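Local coordinates for Serine/threonine-protein kinase Tel1 (Chaetomium thermophilum, PDB 6SKY), which probably phosphorylates serine or threonine followed by glutamine in its protein substrates, using ATP, to signal DNA damage such as double-strand breaks, at residues S2531-I2537 and P2581-S2587; P2556-L2560 and K2604-L2608. All blocks are in the same frame, centred on the assembly; numbering follows the deposited sequence.

Contact 1: S2531-I2537 and P2581-S2587; sequences SGQKVPI and PEMAIAS
V2535 and M2583 face each other as a hydrogen-bonded antiparallel pair, and the packed side of this two-stranded contact is built around them. V2535 N gives its hydrogen to M2583 O at 2.9 Å, and M2583 N returns one to V2535 O at 2.8 Å, so each residue's N-H bonds to the other's C=O. Farther on, I2537 N reaches P2581 O at 2.9 Å. P2536, which has no N-H to give, suits the non-hydrogen-bonded pair with E2582, where the CA atoms come within 3.8 Å. On the face that carries V2535 and M2583 the apolar chains gather. CG2 of V2535 meets the CD1 tip of I2585 at 3.9 Å, two branched side chains crossing at a slant. M2583, with CG set between its backbone N and carbonyl carbon (chi1 67°) and the chain extended beyond, brings SD to 4.0 Å from CB of I2537; an unbranched thioether reaches there easily.

K2534 and A2584 look out from the other face, where the contact is looser. The extended lysine crosses the E2582 side chain at about a right angle, with CG, CD and CE beside OE1, while NZ stays 3.8 Å from OE1, a long salt bridge suited to an exposed site. Toward S2531 the strands give way to loop: G2532 N meets I2585 O from above the carbonyl plane, and glycine, lacking a CB, adopts the positive phi (104°) without crowding the carbonyl oxygen before it.

Strand 2534-2536 is an edge strand of the kinase N-lobe sheet. Strand 2576-2585 is bonded on its other side to strand 2593-2599, through A2584 and I2594, while Y2529 packs on M2583 and I2585, and M2583 also touches K2593 and L2595.

Contact 2: P2556-L2560 and K2604-L2608; sequences PPPTL and KYKQL. With AGS (phosphothiophosphoric acid-adenylate ester), chain C.
P2557 rests on one face of the Y2605 ring, joining a type I beta turn, P2557 to L2560, to residues 2604-2608 of strand 2604-2611 in the N-lobe sheet of this PI3K-related kinase. The turn is closed by L2560 N bonding to P2557 O at 3.0 Å, and P2558 fits its second position because a proline ring favours the phi found there.

The aromatic contact is a CH-pi interaction: CG of P2557 stands 3.9 Å from the centroid of the Y2605 ring, 25° off the ring normal. The flat tyrosine offers a broad surface to a compact proline. Apolar contact continues at CE1 of Y2605, which CD1 of L2560 approaches obliquely at 3.8 Å.

Van der Waals contact, with no hydrogen bond between the segments, links Q2607 to the rest of the turn. With CG anti to its carbonyl carbon (chi1 -60°), its extended chain passes T2559, whose OG1 lies 3.4 Å from CG of Q2607, and NE2 reaches CD of P2558. The amide oxygen of this buried glutamine is satisfied elsewhere, OE1 being hydrogen-bonded to the hydroxyl of Y2517.

Farther along the strand, L2608, part of the nucleotide pocket, sets its methyl CD1 3.7 Å from N6 of the bound ATP analogue.

Overall arrangement
Both contacts reach one antiparallel sheet in the kinase N-lobe, their centres about 17 Å apart and their nearest atoms about 6 Å apart without touching. Their segments alternate along the chain: 2531-2537, 2556-2560, 2581-2587, then 2604-2608. Contact 1 joins an outermost strand to its neighbour; strand 2593-2599 lies between that neighbour and strand 2604-2611, against which contact 2 packs the loop that follows helix 2541-2552. One contact thus pairs the sheet's edge strand with the next, and the other packs a loop on a more central strand. The side chain of A2586 in contact 1 comes within about 4 Å of the nucleotide, and L2608 in contact 2 lines its pocket.

Contact 1: S2531-I2537 and P2581-S2587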
ATOM      1  N   SER A2531      45.018 -39.318  14.521  1.00 75.90           N
ATOM      2  CA  SER A2531      44.006 -38.280  14.652  1.00 75.90           C
ATOM      3  C   SER A2531      44.247 -37.400  15.872  1.00 75.90           C
ATOM      4  O   SER A2531      44.256 -37.887  17.005  1.00 75.90           O
ATOM      5  CB  SER A2531      42.620 -38.915  14.723  1.00 75.90           C
ATOM      6  OG  SER A2531      42.405 -39.763  13.611  1.00 75.90           O
ATOM      7  N   GLY A2532      44.441 -36.107  15.648  1.00 74.50           N
ATOM      8  CA  GLY A2532      44.658 -35.156  16.716  1.00 74.50           C
ATOM      9  C   GLY A2532      46.090 -34.702  16.870  1.00 74.50           C
ATOM     10  O   GLY A2532      46.335 -33.720  17.580  1.00 74.50           O
ATOM     11  N   GLN A2533      47.042 -35.375  16.229  1.00 74.22           N
ATOM     12  CA  GLN A2533      48.452 -35.038  16.369  1.00 74.22           C
ATOM     13  C   GLN A2533      48.831 -33.862  15.485  1.00 74.22           C
ATOM     14  O   GLN A2533      47.961 -33.127  15.013  1.00 74.22           O
ATOM     15  CB  GLN A2533      49.329 -36.243  16.035  1.00 74.22           C
ATOM     16  CG  GLN A2533      49.034 -37.462  16.883  1.00 74.22           C
ATOM     17  CD  GLN A2533      49.115 -37.179  18.364  1.00 74.22           C
ATOM     18  OE1 GLN A2533      48.213 -37.526  19.124  1.00 74.22           O
ATOM     19  NE2 GLN A2533      50.202 -36.547  18.786  1.00 74.22           N
ATOM     20  N   LYS A2534      50.132 -33.653  15.289  1.00 66.94           N
ATOM     21  CA  LYS A2534      50.621 -32.592  14.409  1.00 66.94           C
ATOM     22  C   LYS A2534      51.948 -33.073  13.820  1.00 66.94           C
ATOM     23  O   LYS A2534      53.010 -32.876  14.411  1.00 66.94           O
ATOM     24  CB  LYS A2534      50.773 -31.281  15.159  1.00 66.94           C
ATOM     25  CG  LYS A2534      51.049 -30.099  14.269  1.00 66.94           C
ATOM     26  CD  LYS A2534      51.120 -28.820  15.068  1.00 66.94           C
ATOM     27  CE  LYS A2534      51.451 -27.641  14.176  1.00 66.94           C
ATOM     28  NZ  LYS A2534      51.710 -26.408  14.967  1.00 66.94           N
ATOM     29  N   VAL A2535      51.872 -33.676  12.640  1.00 66.53           N
ATOM     30  CA  VAL A2535      53.001 -34.404  12.065  1.00 66.53           C
ATOM     31  C   VAL A2535      53.780 -33.505  11.115  1.00 66.53           C
ATOM     32  O   VAL A2535      53.171 -32.802  10.306  1.00 66.53           O
ATOM     33  CB  VAL A2535      52.521 -35.660  11.327  1.00 66.53           C
ATOM     34  CG1 VAL A2535      53.695 -36.519  10.930  1.00 66.53           C
ATOM     35  CG2 VAL A2535      51.565 -36.433  12.191  1.00 66.53           C
ATOM     36  N   PRO A2536      55.111 -33.493  11.161  1.00 68.12           N
ATOM     37  CA  PRO A2536      55.865 -32.784  10.121  1.00 68.12           C
ATOM     38  C   PRO A2536      55.754 -33.533   8.804  1.00 68.12           C
ATOM     39  O   PRO A2536      55.951 -34.747   8.751  1.00 68.12           O
ATOM     40  CB  PRO A2536      57.299 -32.793  10.657  1.00 68.12           C
ATOM     41  CG  PRO A2536      57.354 -34.003  11.498  1.00 68.12           C
ATOM     42  CD  PRO A2536      56.005 -34.119  12.146  1.00 68.12           C
ATOM     43  N   ILE A2537      55.431 -32.810   7.738  1.00 65.26           N
ATOM     44  CA  ILE A2537      55.187 -33.455   6.444  1.00 65.26           C
ATOM     45  C   ILE A2537      56.547 -33.556   5.765  1.00 65.26           C
ATOM     46  O   ILE A2537      56.894 -32.813   4.846  1.00 65.26           O
ATOM     47  CB  ILE A2537      54.137 -32.702   5.612  1.00 65.26           C
ATOM     48  CG1 ILE A2537      54.023 -33.287   4.207  1.00 65.26           C
ATOM     49  CG2 ILE A2537      54.412 -31.204   5.576  1.00 65.26           C
ATOM     50  CD1 ILE A2537      53.131 -32.497   3.305  1.00 65.26           C
ATOM     51  N   PRO A2581      56.279 -26.410   8.061  1.00 59.18           N
ATOM     52  CA  PRO A2581      56.856 -27.759   8.116  1.00 59.18           C
ATOM     53  C   PRO A2581      55.894 -28.827   8.589  1.00 59.18           C
ATOM     54  O   PRO A2581      56.065 -29.994   8.221  1.00 59.18           O
ATOM     55  CB  PRO A2581      58.028 -27.590   9.089  1.00 59.18           C
ATOM     56  CG  PRO A2581      58.353 -26.140   9.032  1.00 59.18           C
ATOM     57  CD  PRO A2581      57.050 -25.451   8.865  1.00 59.18           C
ATOM     58  N   GLU A2582      54.892 -28.482   9.388  1.00 65.03           N
ATOM     59  CA  GLU A2582      54.004 -29.473   9.973  1.00 65.03           C
ATOM     60  C   GLU A2582      52.593 -29.344   9.419  1.00 65.03           C
ATOM     61  O   GLU A2582      52.224 -28.343   8.801  1.00 65.03           O
ATOM     62  CB  GLU A2582      53.975 -29.346  11.498  1.00 65.03           C
ATOM     63  CG  GLU A2582      55.263 -29.778  12.171  1.00 65.03           C
ATOM     64  CD  GLU A2582      55.146 -29.820  13.681  1.00 65.03           C
ATOM     65  OE1 GLU A2582      54.397 -28.996  14.244  1.00 65.03           O
ATOM     66  OE2 GLU A2582      55.799 -30.683  14.304  1.00 65.03           O
ATOM     67  N   MET A2583      51.806 -30.390   9.647  1.00 59.98           N
ATOM     68  CA  MET A2583      50.407 -30.419   9.273  1.00 59.98           C
ATOM     69  C   MET A2583      49.621 -31.090  10.382  1.00 59.98           C
ATOM     70  O   MET A2583      50.057 -32.101  10.938  1.00 59.98           O
ATOM     71  CB  MET A2583      50.190 -31.151   7.949  1.00 59.98           C
ATOM     72  CG  MET A2583      50.488 -32.621   7.977  1.00 59.98           C
ATOM     73  SD  MET A2583      50.225 -33.350   6.363  1.00 59.98           S
ATOM     74  CE  MET A2583      50.607 -35.053   6.704  1.00 59.98           C
ATOM     75  N   ALA A2584      48.477 -30.507  10.716  1.00 55.22           N
ATOM     76  CA  ALA A2584      47.599 -31.087  11.711  1.00 55.22           C
ATOM     77  C   ALA A2584      46.747 -32.180  11.086  1.00 55.22           C
ATOM     78  O   ALA A2584      46.696 -32.346   9.868  1.00 55.22           O
ATOM     79  CB  ALA A2584      46.716 -30.015  12.334  1.00 55.22           C
ATOM     80  N   ILE A2585      46.068 -32.938  11.935  1.00 62.54           N
ATOM     81  CA  ILE A2585      45.219 -34.035  11.494  1.00 62.54           C
ATOM     82  C   ILE A2585      43.948 -34.022  12.327  1.00 62.54           C
ATOM     83  O   ILE A2585      43.989 -33.754  13.531  1.00 62.54           O
ATOM     84  CB  ILE A2585      45.949 -35.384  11.605  1.00 62.54           C
ATOM     85  CG1 ILE A2585      47.128 -35.406  10.638  1.00 62.54           C
ATOM     86  CG2 ILE A2585      45.016 -36.523  11.299  1.00 62.54           C
ATOM     87  CD1 ILE A2585      47.929 -36.648  10.685  1.00 62.54           C
ATOM     88  N   ALA A2586      42.818 -34.289  11.683  1.00 64.75           N
ATOM     89  CA  ALA A2586      41.528 -34.315  12.351  1.00 64.75           C
ATOM     90  C   ALA A2586      41.059 -35.751  12.561  1.00 64.75           C
ATOM     91  O   ALA A2586      41.639 -36.707  12.045  1.00 64.75           O
ATOM     92  CB  ALA A2586      40.497 -33.520  11.549  1.00 64.75           C
ATOM     93  N   SER A2587      39.979 -35.893  13.329  1.00 72.90           N
ATOM     94  CA  SER A2587      39.484 -37.206  13.729  1.00 72.90           C
ATOM     95  C   SER A2587      38.588 -37.791  12.646  1.00 72.90           C
ATOM     96  O   SER A2587      37.601 -37.167  12.243  1.00 72.90           O
ATOM     97  CB  SER A2587      38.724 -37.104  15.049  1.00 72.90           C
ATOM     98  OG  SER A2587      39.554 -36.583  16.072  1.00 72.90           O
TER

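Contact 2: P2556-L2560 and K2604-L2608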
ATOM      1  N   PRO A2556      49.343 -19.895  -7.390  1.00 40.77           N
ATOM      2  CA  PRO A2556      48.607 -19.316  -6.283  1.00 40.77           C
ATOM      3  C   PRO A2556      48.022 -20.417  -5.423  1.00 40.77           C
ATOM      4  O   PRO A2556      47.834 -21.542  -5.903  1.00 40.77           O
ATOM      5  CB  PRO A2556      47.510 -18.501  -6.976  1.00 40.77           C
ATOM      6  CG  PRO A2556      47.370 -19.113  -8.278  1.00 40.77           C
ATOM      7  CD  PRO A2556      48.730 -19.539  -8.676  1.00 40.77           C
ATOM      8  N   PRO A2557      47.754 -20.153  -4.153  1.00 38.94           N
ATOM      9  CA  PRO A2557      47.138 -21.168  -3.311  1.00 38.94           C
ATOM     10  C   PRO A2557      45.806 -21.594  -3.894  1.00 38.94           C
ATOM     11  O   PRO A2557      44.976 -20.745  -4.248  1.00 38.94           O
ATOM     12  CB  PRO A2557      46.960 -20.450  -1.970  1.00 38.94           C
ATOM     13  CG  PRO A2557      47.933 -19.348  -2.019  1.00 38.94           C
ATOM     14  CD  PRO A2557      47.988 -18.905  -3.421  1.00 38.94           C
ATOM     15  N   PRO A2558      45.572 -22.893  -4.042  1.00 36.18           N
ATOM     16  CA  PRO A2558      44.377 -23.334  -4.768  1.00 36.18           C
ATOM     17  C   PRO A2558      43.085 -22.952  -4.087  1.00 36.18           C
ATOM     18  O   PRO A2558      42.042 -22.935  -4.745  1.00 36.18           O
ATOM     19  CB  PRO A2558      44.549 -24.853  -4.830  1.00 36.18           C
ATOM     20  CG  PRO A2558      45.961 -25.098  -4.497  1.00 36.18           C
ATOM     21  CD  PRO A2558      46.362 -24.028  -3.561  1.00 36.18           C
ATOM     22  N   THR A2559      43.120 -22.629  -2.799  1.00 34.53           N
ATOM     23  CA  THR A2559      41.937 -22.265  -2.037  1.00 34.53           C
ATOM     24  C   THR A2559      41.800 -20.766  -1.852  1.00 34.53           C
ATOM     25  O   THR A2559      40.980 -20.326  -1.049  1.00 34.53           O
ATOM     26  CB  THR A2559      41.966 -22.947  -0.680  1.00 34.53           C
ATOM     27  OG1 THR A2559      43.114 -22.497   0.044  1.00 34.53           O
ATOM     28  CG2 THR A2559      42.049 -24.432  -0.851  1.00 34.53           C
ATOM     29  N   LEU A2560      42.586 -19.977  -2.565  1.00 38.33           N
ATOM     30  CA  LEU A2560      42.471 -18.529  -2.523  1.00 38.33           C
ATOM     31  C   LEU A2560      41.431 -18.075  -3.533  1.00 38.33           C
ATOM     32  O   LEU A2560      41.446 -18.515  -4.685  1.00 38.33           O
ATOM     33  CB  LEU A2560      43.818 -17.878  -2.825  1.00 38.33           C
ATOM     34  CG  LEU A2560      43.805 -16.380  -3.087  1.00 38.33           C
ATOM     35  CD1 LEU A2560      43.589 -15.636  -1.800  1.00 38.33           C
ATOM     36  CD2 LEU A2560      45.086 -15.955  -3.746  1.00 38.33           C
ATOM     37  N   LYS A2604      49.313 -16.526   5.553  1.00 47.96           N
ATOM     38  CA  LYS A2604      49.163 -17.954   5.771  1.00 47.96           C
ATOM     39  C   LYS A2604      47.807 -18.408   5.256  1.00 47.96           C
ATOM     40  O   LYS A2604      46.770 -17.934   5.727  1.00 47.96           O
ATOM     41  CB  LYS A2604      49.316 -18.293   7.249  1.00 47.96           C
ATOM     42  CG  LYS A2604      50.640 -17.874   7.832  1.00 47.96           C
ATOM     43  CD  LYS A2604      50.812 -18.434   9.223  1.00 47.96           C
ATOM     44  CE  LYS A2604      52.166 -18.084   9.796  1.00 47.96           C
ATOM     45  NZ  LYS A2604      52.389 -18.770  11.095  1.00 47.96           N
ATOM     46  N   TYR A2605      47.818 -19.320   4.294  1.00 42.14           N
ATOM     47  CA  TYR A2605      46.614 -19.904   3.726  1.00 42.14           C
ATOM     48  C   TYR A2605      46.539 -21.341   4.201  1.00 42.14           C
ATOM     49  O   TYR A2605      47.337 -22.177   3.777  1.00 42.14           O
ATOM     50  CB  TYR A2605      46.644 -19.845   2.206  1.00 42.14           C
ATOM     51  CG  TYR A2605      46.927 -18.484   1.639  1.00 42.14           C
ATOM     52  CD1 TYR A2605      45.918 -17.560   1.478  1.00 42.14           C
ATOM     53  CD2 TYR A2605      48.199 -18.130   1.247  1.00 42.14           C
ATOM     54  CE1 TYR A2605      46.170 -16.322   0.957  1.00 42.14           C
ATOM     55  CE2 TYR A2605      48.459 -16.897   0.721  1.00 42.14           C
ATOM     56  CZ  TYR A2605      47.441 -15.996   0.581  1.00 42.14           C
ATOM     57  OH  TYR A2605      47.691 -14.756   0.059  1.00 42.14           O
ATOM     58  N   LYS A2606      45.605 -21.632   5.086  1.00 36.06           N
ATOM     59  CA  LYS A2606      45.428 -23.002   5.527  1.00 36.06           C
ATOM     60  C   LYS A2606      44.443 -23.721   4.619  1.00 36.06           C
ATOM     61  O   LYS A2606      43.630 -23.106   3.930  1.00 36.06           O
ATOM     62  CB  LYS A2606      44.952 -23.042   6.972  1.00 36.06           C
ATOM     63  CG  LYS A2606      45.804 -22.230   7.903  1.00 36.06           C
ATOM     64  CD  LYS A2606      45.387 -22.449   9.329  1.00 36.06           C
ATOM     65  CE  LYS A2606      45.464 -23.914   9.685  1.00 36.06           C
ATOM     66  NZ  LYS A2606      45.076 -24.173  11.097  1.00 36.06           N
ATOM     67  N   GLN A2607      44.539 -25.044   4.610  1.00 34.41           N
ATOM     68  CA  GLN A2607      43.773 -25.862   3.685  1.00 34.41           C
ATOM     69  C   GLN A2607      43.458 -27.193   4.331  1.00 34.41           C
ATOM     70  O   GLN A2607      44.323 -27.795   4.961  1.00 34.41           O
ATOM     71  CB  GLN A2607      44.545 -26.121   2.393  1.00 34.41           C
ATOM     72  CG  GLN A2607      44.914 -24.894   1.632  1.00 34.41           C
ATOM     73  CD  GLN A2607      46.099 -25.112   0.766  1.00 34.41           C
ATOM     74  OE1 GLN A2607      46.673 -26.189   0.759  1.00 34.41           O
ATOM     75  NE2 GLN A2607      46.481 -24.096   0.022  1.00 34.41           N
ATOM     76  N   LEU A2608      42.230 -27.653   4.168  1.00 33.01           N
ATOM     77  CA  LEU A2608      41.908 -29.048   4.410  1.00 33.01           C
ATOM     78  C   LEU A2608      42.141 -29.795   3.113  1.00 33.01           C
ATOM     79  O   LEU A2608      41.589 -29.422   2.076  1.00 33.01           O
ATOM     80  CB  LEU A2608      40.465 -29.238   4.857  1.00 33.01           C
ATOM     81  CG  LEU A2608      39.968 -28.738   6.198  1.00 33.01           C
ATOM     82  CD1 LEU A2608      39.185 -27.492   5.994  1.00 33.01           C
ATOM     83  CD2 LEU A2608      39.098 -29.790   6.818  1.00 33.01           C
TER
HETATM   84  PG  AGS C3001      31.404 -35.153  11.118  1.00 40.14           P
HETATM   85  S1G AGS C3001      30.019 -34.425  12.280  1.00 40.14           S
HETATM   86  O2G AGS C3001      31.107 -34.797   9.638  1.00 40.14           O
HETATM   87  O3G AGS C3001      31.455 -36.698  11.272  1.00 40.14           O
HETATM   88  PB  AGS C3001      33.155 -33.106  11.094  1.00 40.14           P
HETATM   89  O1B AGS C3001      31.933 -32.291  10.970  1.00 40.14           O
HETATM   90  O2B AGS C3001      34.144 -32.642  12.161  1.00 40.14           O
HETATM   91  O3B AGS C3001      32.797 -34.581  11.488  1.00 40.14           O
HETATM   92  PA  AGS C3001      35.406 -32.592   9.621  1.00 40.14           P
HETATM   93  O1A AGS C3001      36.345 -33.712   9.743  1.00 40.14           O
HETATM   94  O2A AGS C3001      35.513 -31.807   8.315  1.00 40.14           O
HETATM   95  O3A AGS C3001      33.914 -33.089   9.716  1.00 40.14           O
HETATM   96  O5' AGS C3001      35.644 -31.659  10.856  1.00 40.14           O
HETATM   97  C5' AGS C3001      36.911 -31.000  10.985  1.00 40.14           C
HETATM   98  C4' AGS C3001      36.816 -29.918  12.024  1.00 40.14           C
HETATM   99  O4' AGS C3001      37.215 -28.664  11.441  1.00 40.14           O
HETATM  100  C3' AGS C3001      35.427 -29.677  12.600  1.00 40.14           C
HETATM  101  O3' AGS C3001      35.502 -29.227  13.946  1.00 40.14           O
HETATM  102  C2' AGS C3001      34.855 -28.609  11.671  1.00 40.14           C
HETATM  103  O2' AGS C3001      33.942 -27.769  12.361  1.00 40.14           O
HETATM  104  C1' AGS C3001      36.098 -27.813  11.275  1.00 40.14           C
HETATM  105  N9  AGS C3001      36.075 -27.359   9.893  1.00 40.14           N
HETATM  106  C8  AGS C3001      35.590 -28.039   8.812  1.00 40.14           C
HETATM  107  N7  AGS C3001      35.702 -27.391   7.680  1.00 40.14           N
HETATM  108  C5  AGS C3001      36.308 -26.202   8.044  1.00 40.14           C
HETATM  109  C6  AGS C3001      36.699 -25.073   7.303  1.00 40.14           C
HETATM  110  N6  AGS C3001      36.535 -24.960   5.984  1.00 40.14           N
HETATM  111  N1  AGS C3001      37.275 -24.056   7.971  1.00 40.14           N
HETATM  112  C2  AGS C3001      37.442 -24.164   9.290  1.00 40.14           C
HETATM  113  N3  AGS C3001      37.113 -25.175  10.094  1.00 40.14           N
HETATM  114  C4  AGS C3001      36.544 -26.168   9.405  1.00 40.14           C